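Local coordinates for cyclic GMP-AMP synthase-like receptor (Tribolium castaneum, PDB 7LT2), which senses double-stranded RNA in the cytoplasm and answers by making cyclic GMP-AMP from ATP and GTP as an innate immune signal, at residues A[11-17]-A[377-382]; A[125-131]-A[236-240]; A[205-211]-A[324-328]; A[267-272]-A[364-370]. One frame throughout, in Å; residues are numbered along the deposited sequence.

Contact 1 (A[11-17]-A[377-382]); sequences KRFISLP and GEDVMA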
# COMPACT_ATOMS: atom_id res chain seq x y z
N LYS A 11 12.41 -14.37 -11.82
CA LYS A 11 11.58 -14.46 -13.01
C LYS A 11 10.61 -15.63 -12.93
O LYS A 11 9.44 -15.51 -13.34
CB LYS A 11 12.46 -14.58 -14.25
CG LYS A 11 11.68 -14.68 -15.55
CD LYS A 11 12.61 -14.83 -16.73
CE LYS A 11 11.83 -14.90 -18.03
NZ LYS A 11 10.84 -16.01 -18.01
N ARG A 12 11.05 -16.78 -12.43
CA ARG A 12 10.24 -17.98 -12.53
C ARG A 12 9.35 -18.23 -11.31
O ARG A 12 8.36 -18.96 -11.44
CB ARG A 12 11.13 -19.20 -12.77
CG ARG A 12 11.71 -19.25 -14.18
CD ARG A 12 12.17 -20.66 -14.51
NE ARG A 12 13.44 -20.99 -13.87
CZ ARG A 12 13.76 -22.19 -13.41
NH1 ARG A 12 12.89 -23.19 -13.42
NH2 ARG A 12 14.98 -22.40 -12.94
N PHE A 13 9.66 -17.65 -10.15
CA PHE A 13 8.91 -17.99 -8.95
C PHE A 13 8.50 -16.80 -8.10
O PHE A 13 7.83 -17.00 -7.08
CB PHE A 13 9.73 -18.98 -8.10
CG PHE A 13 9.81 -20.34 -8.71
CD1 PHE A 13 10.78 -20.63 -9.65
CD2 PHE A 13 8.88 -21.31 -8.38
CE1 PHE A 13 10.83 -21.87 -10.24
CE2 PHE A 13 8.94 -22.56 -8.96
CZ PHE A 13 9.91 -22.83 -9.90
N ILE A 14 8.83 -15.57 -8.48
CA ILE A 14 8.57 -14.44 -7.60
C ILE A 14 7.73 -13.38 -8.30
O ILE A 14 6.66 -13.02 -7.82
CB ILE A 14 9.88 -13.84 -7.06
CG1 ILE A 14 10.61 -14.87 -6.20
CG2 ILE A 14 9.59 -12.60 -6.24
CD1 ILE A 14 11.81 -14.32 -5.46
N SER A 15 8.21 -12.87 -9.44
CA SER A 15 7.65 -11.67 -10.04
C SER A 15 6.68 -12.01 -11.17
O SER A 15 7.03 -12.76 -12.09
CB SER A 15 8.75 -10.76 -10.58
OG SER A 15 9.50 -10.18 -9.53
N LEU A 16 5.48 -11.43 -11.11
CA LEU A 16 4.57 -11.48 -12.24
C LEU A 16 5.23 -10.79 -13.44
O LEU A 16 5.83 -9.72 -13.28
CB LEU A 16 3.24 -10.80 -11.90
CG LEU A 16 2.11 -10.98 -12.91
CD1 LEU A 16 1.55 -12.38 -12.87
CD2 LEU A 16 1.00 -9.95 -12.70
N PRO A 17 5.15 -11.38 -14.64
CA PRO A 17 5.75 -10.73 -15.82
C PRO A 17 5.21 -9.33 -16.00
O PRO A 17 4.02 -9.07 -15.78
CB PRO A 17 5.33 -11.65 -16.97
CG PRO A 17 5.05 -12.97 -16.34
CD PRO A 17 4.51 -12.66 -14.97
N GLY A 377 12.68 -27.06 -14.34
CA GLY A 377 12.64 -26.03 -15.36
C GLY A 377 11.34 -25.27 -15.49
O GLY A 377 11.19 -24.50 -16.45
N GLU A 378 10.40 -25.45 -14.57
CA GLU A 378 9.09 -24.82 -14.69
C GLU A 378 9.15 -23.34 -14.34
O GLU A 378 10.00 -22.89 -13.57
CB GLU A 378 8.08 -25.52 -13.78
CG GLU A 378 7.83 -26.97 -14.13
CD GLU A 378 6.62 -27.53 -13.40
OE1 GLU A 378 5.81 -26.73 -12.88
OE2 GLU A 378 6.47 -28.77 -13.36
N ASP A 379 8.21 -22.58 -14.92
CA ASP A 379 8.00 -21.16 -14.64
C ASP A 379 6.56 -21.01 -14.17
O ASP A 379 5.63 -21.12 -14.98
CB ASP A 379 8.28 -20.31 -15.89
CG ASP A 379 8.12 -18.81 -15.65
OD1 ASP A 379 7.45 -18.39 -14.68
OD2 ASP A 379 8.67 -18.03 -16.46
N VAL A 380 6.37 -20.76 -12.87
CA VAL A 380 5.03 -20.66 -12.31
C VAL A 380 4.48 -19.25 -12.35
O VAL A 380 3.30 -19.04 -12.01
CB VAL A 380 5.00 -21.19 -10.86
CG1 VAL A 380 5.61 -22.59 -10.78
CG2 VAL A 380 5.71 -20.23 -9.91
N MET A 381 5.28 -18.27 -12.74
CA MET A 381 4.80 -16.90 -12.83
C MET A 381 4.32 -16.52 -14.22
O MET A 381 3.52 -15.59 -14.35
CB MET A 381 5.90 -15.92 -12.39
CG MET A 381 6.37 -16.11 -10.95
SD MET A 381 5.00 -16.14 -9.76
CE MET A 381 4.26 -14.55 -10.08
N ALA A 382 4.75 -17.25 -15.25
CA ALA A 382 4.45 -16.87 -16.63
C ALA A 382 2.95 -16.78 -16.89
O ALA A 382 2.49 -15.89 -17.61
CB ALA A 382 5.10 -17.86 -17.61
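M381 folds back on itself, chi2 -51° and chi3 -58°, so that its thioether curls over the backbone of 13-16: CG lies against I14 N, SD against the carbonyl of F13, and CE ends 3.5 Å from L16 N. R12 makes its bend later, at chi3 (-76°), which turns the guanidinium toward the loop, where NH1 donates to E378 O at 2.9 Å. NH1 also bonds Y374 O and NH2 forms a salt bridge with D8, so the same arginine ties helix 5-13 to the end of helix 368-375. The chain leaves that helix at G377 in a Schellman motif.

R12 O accepts from V380 N (3.0 Å), with a weak second bond from M381 N. D379 sits next to it. Its OD1 closes an Asx turn on M381 N and also takes A382 N from above the carboxylate plane, while OD2 makes a salt bridge with K11 NZ at 3.3 Å, the two side chains crossing near a right angle. V380 CG2 rests 3.7 Å from CD2 of the F13 ring, and P17 CD comes 3.2 Å from M381 O.

Each oxygen of D379 thus has its own task: OD1 shapes the turn and OD2 meets the lysine. The nearby ammonium of K11 and the two N-H donors on OD1 probably favour the ionised carboxylate, while R12 directs its charge to D8.

Contact 2 (A[125-131]-A[236-240]); sequences DNDFLDT and QGRYW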
# COMPACT_ATOMS: atom_id res chain seq x y z
N ASP A 125 -16.70 16.39 17.87
CA ASP A 125 -16.73 17.62 18.64
C ASP A 125 -15.51 18.48 18.34
O ASP A 125 -14.41 17.98 18.12
CB ASP A 125 -16.80 17.29 20.14
CG ASP A 125 -15.88 16.16 20.54
OD1 ASP A 125 -14.89 15.90 19.82
OD2 ASP A 125 -16.14 15.51 21.58
N ASN A 126 -15.74 19.80 18.30
CA ASN A 126 -14.71 20.81 18.03
C ASN A 126 -14.17 20.73 16.61
O ASN A 126 -13.06 21.21 16.34
CB ASN A 126 -13.57 20.73 19.04
CG ASN A 126 -14.03 20.98 20.47
OD1 ASN A 126 -14.38 22.11 20.82
ND2 ASN A 126 -14.02 19.94 21.29
N ASP A 127 -14.94 20.14 15.69
CA ASP A 127 -14.61 20.11 14.26
C ASP A 127 -13.31 19.36 13.99
O ASP A 127 -12.53 19.73 13.11
CB ASP A 127 -14.55 21.53 13.68
CG ASP A 127 -15.93 22.12 13.44
OD1 ASP A 127 -16.93 21.38 13.57
OD2 ASP A 127 -16.02 23.33 13.14
N PHE A 128 -13.09 18.27 14.73
CA PHE A 128 -12.01 17.35 14.42
C PHE A 128 -12.48 16.33 13.40
O PHE A 128 -13.58 15.78 13.53
CB PHE A 128 -11.51 16.63 15.68
CG PHE A 128 -10.56 17.45 16.51
CD1 PHE A 128 -9.20 17.40 16.26
CD2 PHE A 128 -11.03 18.25 17.54
CE1 PHE A 128 -8.32 18.14 17.02
CE2 PHE A 128 -10.15 19.00 18.30
CZ PHE A 128 -8.79 18.94 18.04
N LEU A 129 -11.66 16.09 12.38
CA LEU A 129 -11.93 15.03 11.42
C LEU A 129 -11.96 13.69 12.13
O LEU A 129 -11.04 13.36 12.89
CB LEU A 129 -10.86 15.02 10.33
CG LEU A 129 -11.19 15.49 8.91
CD1 LEU A 129 -10.04 15.12 7.97
CD2 LEU A 129 -12.52 14.92 8.41
N ASP A 130 -13.00 12.90 11.88
CA ASP A 130 -13.22 11.66 12.61
C ASP A 130 -13.09 10.47 11.67
O ASP A 130 -13.75 10.42 10.63
CB ASP A 130 -14.60 11.68 13.29
CG ASP A 130 -14.82 10.50 14.21
OD1 ASP A 130 -15.06 9.39 13.70
OD2 ASP A 130 -14.75 10.68 15.44
N THR A 131 -12.25 9.50 12.05
CA THR A 131 -12.00 8.35 11.17
C THR A 131 -13.25 7.48 11.02
O THR A 131 -13.57 7.05 9.91
CB THR A 131 -10.84 7.51 11.70
OG1 THR A 131 -11.13 7.06 13.03
CG2 THR A 131 -9.55 8.30 11.71
N GLN A 236 -11.41 8.66 20.89
CA GLN A 236 -11.68 7.71 19.83
C GLN A 236 -12.03 8.45 18.54
O GLN A 236 -12.83 9.39 18.55
CB GLN A 236 -12.83 6.79 20.25
CG GLN A 236 -13.13 5.64 19.31
CD GLN A 236 -14.12 4.66 19.91
OE1 GLN A 236 -13.84 4.02 20.92
NE2 GLN A 236 -15.30 4.54 19.30
N GLY A 237 -11.42 8.03 17.43
CA GLY A 237 -11.75 8.55 16.12
C GLY A 237 -10.91 9.72 15.65
O GLY A 237 -10.96 10.05 14.45
N ARG A 238 -10.13 10.35 16.53
CA ARG A 238 -9.34 11.51 16.13
C ARG A 238 -8.01 11.17 15.48
O ARG A 238 -7.41 12.04 14.84
CB ARG A 238 -9.06 12.41 17.33
CG ARG A 238 -10.13 13.42 17.63
CD ARG A 238 -9.57 14.51 18.51
NE ARG A 238 -10.62 15.24 19.19
CZ ARG A 238 -10.41 16.11 20.16
NH1 ARG A 238 -9.19 16.39 20.59
NH2 ARG A 238 -11.45 16.73 20.71
N TYR A 239 -7.52 9.94 15.65
CA TYR A 239 -6.16 9.59 15.25
C TYR A 239 -6.15 9.08 13.81
O TYR A 239 -6.76 8.06 13.49
CB TYR A 239 -5.58 8.54 16.19
CG TYR A 239 -5.26 9.06 17.57
CD1 TYR A 239 -6.26 9.19 18.52
CD2 TYR A 239 -3.97 9.44 17.92
CE1 TYR A 239 -5.98 9.67 19.79
CE2 TYR A 239 -3.68 9.92 19.19
CZ TYR A 239 -4.70 10.03 20.12
OH TYR A 239 -4.43 10.51 21.39
N TRP A 240 -5.43 9.80 12.95
CA TRP A 240 -5.25 9.44 11.55
C TRP A 240 -3.81 9.02 11.31
O TRP A 240 -2.89 9.57 11.92
CB TRP A 240 -5.60 10.62 10.64
CG TRP A 240 -7.05 10.95 10.63
CD1 TRP A 240 -7.76 11.55 11.63
CD2 TRP A 240 -7.97 10.70 9.57
NE1 TRP A 240 -9.07 11.69 11.26
CE2 TRP A 240 -9.23 11.17 10.00
CE3 TRP A 240 -7.87 10.12 8.30
CZ2 TRP A 240 -10.38 11.08 9.20
CZ3 TRP A 240 -9.00 10.03 7.51
CH2 TRP A 240 -10.24 10.51 7.97
O HOH W 1 -13.13 13.77 18.76
O HOH W 2 -8.64 14.44 13.97
O HOH W 3 -13.41 11.68 17.30
O HOH W 4 -8.83 6.95 14.82
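The F128 ring carries the guanidinium of R238 flat over one face, centres 3.6 Å apart and planes 10° from parallel, a cation-pi stack that R238 CD extends with a CH-pi contact. At the edge of the guanidinium lies D125 OD1, a long salt-bridge partner of NH2 at 3.6 Å, and a water joins the same oxygen to NE. W97 makes a further cation-pi contact with R238.

The indole of W240 has T131 CG2 over its five-membered ring, 3.4 Å from the centroid, and L129 CD1 over the opposite face. At its edge NE1 gives a nearly straight bond to L129 O, 3.1 Å long, yet it meets that oxygen from above the carbonyl plane.

G237 O receives T131 N at 2.8 Å on a lone pair, and D130 CA brings a CA-H...O contact to the same oxygen. D130 OD1 caps the helix beginning at T131 through K133 N.

The two loops, one leading into helix 131-147 and the other into strand 240-243, are therefore joined chiefly through backbone carbonyls and aromatic faces. The cation of R238 is probably stabilised by F128 and W97, with D125 adding its long salt bridge and water-mediated link.

Contact 3 (A[205-211]-A[324-328]); sequences WPINGYR and YWCRK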
# COMPACT_ATOMS: atom_id res chain seq x y z
N TRP A 205 2.91 19.69 5.76
CA TRP A 205 3.77 18.56 6.08
C TRP A 205 4.23 18.65 7.54
O TRP A 205 4.70 19.71 7.97
CB TRP A 205 4.97 18.55 5.14
CG TRP A 205 5.83 17.31 5.20
CD1 TRP A 205 6.73 16.99 6.18
CD2 TRP A 205 5.90 16.26 4.23
NE1 TRP A 205 7.34 15.79 5.88
CE2 TRP A 205 6.84 15.32 4.70
CE3 TRP A 205 5.24 16.01 3.02
CZ2 TRP A 205 7.15 14.16 3.99
CZ3 TRP A 205 5.55 14.85 2.32
CH2 TRP A 205 6.50 13.95 2.80
N PRO A 206 4.10 17.58 8.32
CA PRO A 206 4.44 17.66 9.75
C PRO A 206 5.93 17.83 9.98
O PRO A 206 6.75 17.25 9.27
CB PRO A 206 3.94 16.32 10.31
CG PRO A 206 3.97 15.39 9.13
CD PRO A 206 3.60 16.25 7.94
N ILE A 207 6.29 18.65 10.98
CA ILE A 207 7.70 18.93 11.24
C ILE A 207 8.15 18.39 12.60
O ILE A 207 9.32 18.05 12.78
CB ILE A 207 8.00 20.43 11.13
CG1 ILE A 207 7.25 21.23 12.20
CG2 ILE A 207 7.67 20.96 9.74
CD1 ILE A 207 7.63 22.70 12.23
N ASN A 208 7.23 18.30 13.56
CA ASN A 208 7.62 17.98 14.94
C ASN A 208 7.90 16.48 15.04
O ASN A 208 7.00 15.67 15.28
CB ASN A 208 6.53 18.40 15.92
CG ASN A 208 6.98 18.28 17.36
OD1 ASN A 208 8.16 18.03 17.64
ND2 ASN A 208 6.05 18.48 18.29
N GLY A 209 9.17 16.11 14.89
CA GLY A 209 9.59 14.73 14.97
C GLY A 209 9.46 13.94 13.69
O GLY A 209 9.62 12.72 13.71
N TYR A 210 9.18 14.60 12.57
CA TYR A 210 8.96 13.92 11.30
C TYR A 210 10.05 14.28 10.30
O TYR A 210 10.59 15.38 10.30
CB TYR A 210 7.58 14.29 10.71
CG TYR A 210 6.44 13.58 11.41
CD1 TYR A 210 5.87 14.11 12.56
CD2 TYR A 210 5.94 12.38 10.92
CE1 TYR A 210 4.83 13.47 13.20
CE2 TYR A 210 4.90 11.73 11.56
CZ TYR A 210 4.35 12.28 12.69
OH TYR A 210 3.31 11.63 13.33
N ARG A 211 10.36 13.31 9.44
CA ARG A 211 11.33 13.53 8.38
C ARG A 211 10.74 14.43 7.30
O ARG A 211 9.55 14.33 6.98
CB ARG A 211 11.76 12.19 7.78
CG ARG A 211 12.84 12.28 6.71
CD ARG A 211 13.07 10.93 6.04
NE ARG A 211 13.39 9.89 7.02
CZ ARG A 211 14.63 9.58 7.39
NH1 ARG A 211 15.68 10.20 6.88
NH2 ARG A 211 14.81 8.63 8.30
N TYR A 324 10.31 5.10 9.15
CA TYR A 324 11.24 5.94 8.39
C TYR A 324 10.90 7.42 8.52
O TYR A 324 11.80 8.27 8.48
CB TYR A 324 11.24 5.51 6.93
CG TYR A 324 12.14 6.33 6.04
CD1 TYR A 324 13.53 6.19 6.10
CD2 TYR A 324 11.62 7.25 5.14
CE1 TYR A 324 14.36 6.95 5.29
CE2 TYR A 324 12.44 8.00 4.32
CZ TYR A 324 13.81 7.85 4.41
OH TYR A 324 14.63 8.60 3.60
N TRP A 325 9.62 7.74 8.67
CA TRP A 325 9.16 9.12 8.69
C TRP A 325 9.02 9.70 10.09
O TRP A 325 8.93 10.92 10.23
CB TRP A 325 7.83 9.23 7.94
CG TRP A 325 7.95 8.73 6.54
CD1 TRP A 325 7.57 7.50 6.07
CD2 TRP A 325 8.51 9.43 5.42
NE1 TRP A 325 7.86 7.40 4.73
CE2 TRP A 325 8.43 8.57 4.31
CE3 TRP A 325 9.06 10.70 5.26
CZ2 TRP A 325 8.89 8.95 3.04
CZ3 TRP A 325 9.52 11.08 4.01
CH2 TRP A 325 9.43 10.20 2.91
N CYS A 326 8.99 8.86 11.12
CA CYS A 326 8.86 9.34 12.50
C CYS A 326 9.58 8.31 13.38
O CYS A 326 9.00 7.29 13.76
CB CYS A 326 7.39 9.50 12.88
SG CYS A 326 7.10 10.32 14.46
N ARG A 327 10.84 8.60 13.69
CA ARG A 327 11.73 7.58 14.25
C ARG A 327 11.30 7.10 15.62
O ARG A 327 11.68 5.99 16.02
CB ARG A 327 13.16 8.12 14.31
CG ARG A 327 13.28 9.47 14.98
CD ARG A 327 14.73 9.86 15.18
NE ARG A 327 15.42 8.92 16.05
CZ ARG A 327 15.29 8.89 17.37
NH1 ARG A 327 14.48 9.73 18.01
NH2 ARG A 327 15.98 8.00 18.07
N LYS A 328 10.52 7.89 16.37
CA LYS A 328 10.08 7.46 17.69
C LYS A 328 9.09 6.31 17.65
O LYS A 328 8.73 5.78 18.71
CB LYS A 328 9.47 8.65 18.44
CG LYS A 328 10.51 9.58 19.03
CD LYS A 328 9.87 10.62 19.94
CE LYS A 328 10.87 11.14 20.96
NZ LYS A 328 12.10 11.69 20.33
O HOH W 5 10.26 11.16 16.05
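Hydrogen bonds join the segments along the backbone and through one arginine. R211 N donates to W325 O at 2.9 Å, and R211 then turns its side chain onto the preceding carbonyl: NE (2.7 Å) and NH2 (3.0 Å) both hold Y324 O, which lies in the guanidinium plane. The bend at chi3, -56°, brings the group round to this side-on grip.

Stacking uses the same guanidinium. It lies flat on the Y324 ring, planes 6° apart, with CZ 3.7 Å from the centroid in a cation-pi contact. The edge of W205 points toward the face of W325, offset, with W205 CZ2 3.9 Å from W325 CZ3; F244 touches both indoles. W205 NE1 donates to R211 O, within its own segment.

Sulfur and aromatic meet at C326, whose SG sits over one face of Y210, 3.9 Å from the ring centroid, with P206 CG over the opposite face.

This seam joins a loop of the nucleotidyltransferase domain to one of the HhH/H2TH-like domain. W325 NE1 bonds E248, an ATP-binding residue by similarity, and Y324 lies close to E290 of the manganese site. One guanidinium grips Y324 O in its own plane and lays a face on the Y324 ring, which should fix its rotation and may polarise Y324 O.

Contact 4 (A[267-272]-A[364-370]); sequences KLKEKT and HLLTKEE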
# COMPACT_ATOMS: atom_id res chain seq x y z
N LYS A 267 10.41 -13.10 -0.01
CA LYS A 267 10.15 -14.52 -0.23
C LYS A 267 10.73 -15.36 0.89
O LYS A 267 10.08 -16.29 1.38
CB LYS A 267 10.74 -14.94 -1.58
CG LYS A 267 10.46 -16.40 -1.98
CD LYS A 267 8.99 -16.60 -2.32
CE LYS A 267 8.73 -17.93 -3.02
NZ LYS A 267 9.11 -19.07 -2.14
N LEU A 268 11.95 -15.02 1.33
CA LEU A 268 12.55 -15.69 2.48
C LEU A 268 11.70 -15.50 3.73
O LEU A 268 11.52 -16.43 4.52
CB LEU A 268 13.97 -15.17 2.70
CG LEU A 268 14.80 -15.77 3.83
CD1 LEU A 268 15.01 -17.26 3.59
CD2 LEU A 268 16.14 -15.04 3.95
N LYS A 269 11.19 -14.28 3.92
CA LYS A 269 10.34 -13.99 5.08
C LYS A 269 9.07 -14.84 5.05
O LYS A 269 8.66 -15.38 6.09
CB LYS A 269 10.00 -12.50 5.10
CG LYS A 269 9.12 -12.05 6.27
CD LYS A 269 7.63 -12.03 5.90
CE LYS A 269 7.31 -10.90 4.93
NZ LYS A 269 5.84 -10.81 4.66
N GLU A 270 8.44 -14.96 3.88
CA GLU A 270 7.22 -15.75 3.77
C GLU A 270 7.47 -17.21 4.13
O GLU A 270 6.59 -17.86 4.71
CB GLU A 270 6.66 -15.68 2.35
CG GLU A 270 6.01 -14.37 1.99
CD GLU A 270 5.44 -14.39 0.58
OE1 GLU A 270 5.25 -15.50 0.03
OE2 GLU A 270 5.19 -13.31 0.02
N LYS A 271 8.65 -17.73 3.81
CA LYS A 271 8.90 -19.13 4.09
C LYS A 271 9.35 -19.38 5.53
O LYS A 271 8.95 -20.38 6.13
CB LYS A 271 9.95 -19.68 3.12
CG LYS A 271 10.16 -21.18 3.27
CD LYS A 271 11.15 -21.71 2.26
CE LYS A 271 11.62 -23.11 2.63
NZ LYS A 271 12.70 -23.58 1.72
N THR A 272 10.17 -18.49 6.10
CA THR A 272 10.82 -18.79 7.37
C THR A 272 10.39 -17.92 8.55
O THR A 272 10.53 -18.37 9.69
CB THR A 272 12.35 -18.69 7.23
OG1 THR A 272 12.73 -17.35 6.92
CG2 THR A 272 12.84 -19.62 6.11
N HIS A 364 16.64 -22.29 0.37
CA HIS A 364 16.04 -21.55 1.48
C HIS A 364 14.86 -20.70 1.04
O HIS A 364 13.94 -20.48 1.84
CB HIS A 364 17.08 -20.65 2.15
CG HIS A 364 18.18 -21.39 2.84
ND1 HIS A 364 18.05 -21.90 4.11
CD2 HIS A 364 19.43 -21.70 2.43
CE1 HIS A 364 19.17 -22.50 4.46
NE2 HIS A 364 20.03 -22.39 3.46
N LEU A 365 14.87 -20.21 -0.20
CA LEU A 365 13.81 -19.32 -0.65
C LEU A 365 12.54 -20.07 -1.04
O LEU A 365 11.44 -19.57 -0.82
CB LEU A 365 14.30 -18.47 -1.83
CG LEU A 365 14.97 -17.13 -1.52
CD1 LEU A 365 16.06 -17.28 -0.46
CD2 LEU A 365 15.54 -16.54 -2.79
N LEU A 366 12.68 -21.27 -1.60
CA LEU A 366 11.56 -22.00 -2.16
C LEU A 366 11.08 -23.09 -1.21
O LEU A 366 11.86 -23.69 -0.48
CB LEU A 366 11.96 -22.63 -3.50
CG LEU A 366 12.48 -21.65 -4.56
CD1 LEU A 366 12.79 -22.37 -5.87
CD2 LEU A 366 11.47 -20.53 -4.79
N THR A 367 9.77 -23.31 -1.22
CA THR A 367 9.23 -24.51 -0.60
C THR A 367 9.79 -25.73 -1.32
O THR A 367 10.30 -25.64 -2.44
CB THR A 367 7.70 -24.51 -0.65
OG1 THR A 367 7.27 -24.63 -2.01
CG2 THR A 367 7.15 -23.22 -0.07
N LYS A 368 9.69 -26.89 -0.67
CA LYS A 368 10.16 -28.11 -1.32
C LYS A 368 9.40 -28.37 -2.61
O LYS A 368 9.98 -28.81 -3.60
CB LYS A 368 10.04 -29.29 -0.36
CG LYS A 368 10.70 -29.00 0.98
CD LYS A 368 11.15 -30.26 1.70
CE LYS A 368 12.01 -29.88 2.89
NZ LYS A 368 12.56 -31.08 3.54
N GLU A 369 8.11 -28.03 -2.63
CA GLU A 369 7.30 -28.21 -3.83
C GLU A 369 7.73 -27.25 -4.93
O GLU A 369 7.81 -27.63 -6.10
CB GLU A 369 5.82 -28.04 -3.50
CG GLU A 369 5.25 -29.15 -2.62
CD GLU A 369 5.71 -29.06 -1.17
OE1 GLU A 369 6.06 -27.94 -0.72
OE2 GLU A 369 5.73 -30.11 -0.48
N GLU A 370 8.01 -25.99 -4.57
CA GLU A 370 8.55 -25.04 -5.55
C GLU A 370 9.92 -25.47 -6.03
O GLU A 370 10.25 -25.33 -7.21
CB GLU A 370 8.62 -23.64 -4.95
CG GLU A 370 7.29 -22.90 -4.86
CD GLU A 370 7.40 -21.66 -4.00
OE1 GLU A 370 8.31 -21.62 -3.14
OE2 GLU A 370 6.60 -20.72 -4.19
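H364 opens a helix-to-helix junction in which a capping box starts helix 368-375 just after helix 361-365 ends, both against the last turns of helix 258-272. H364 offers its carbonyl: L268 CD1 lies 3.8 Å from H364 O, and K271 CD comes alongside the same oxygen. The imidazole itself turns to D353, bonding it through NE2, and packs on Y349 of helix 337-354.

At L365 the CD1 methyl meets that of L268 at 4.2 Å, their side chains crossing near a right angle, and the carbonyl takes a bond from K267 NZ of 2.7 Å. K267 reaches it by bending twice, at chi2 (70°) and chi4 (62°), which brings the ammonium to both L365 O and E370 OE1.

L366 leaves the helix. Its CD2 approaches K267 NZ, and K271, extended beyond CG, makes a weak bond from NZ to H364 O and stretches the same NZ toward L366 O at a distance too short to be trusted in detail.

T367 is the N-cap: its OG1 accepts from E370 N at 3.0 Å, and its own N gives back to E370 OE1, completing the box. E370, the last residue here, comes at K267 from the opposite direction. The buried lysine thus spans both helices, its charge probably offset by the glutamate. E370 OE1 takes K267 NZ on its syn side at 2.9 Å and T367 N on its anti side.

Contacts 1 and 4 form one continuous patch, centres about 14 Å apart: F13 CE2 lies 3.5 Å from E370 O, and I14 CD1 is 4.1 Å from K267 CB. Together they bind the N-terminal helix and the C-terminal loop to helix 258-272, which also carries K266, an ATP-binding residue by similarity. Contacts 2 and 3 are close neighbours, about 7 Å apart at their nearest atoms, and both lie across the centre of the chain from contact 1. In sequence they interleave, and W240 of contact 2 precedes the predicted GTP-binding run at S241. In contact 3 the side chain of Y324 lies about 8 Å from the manganese ion.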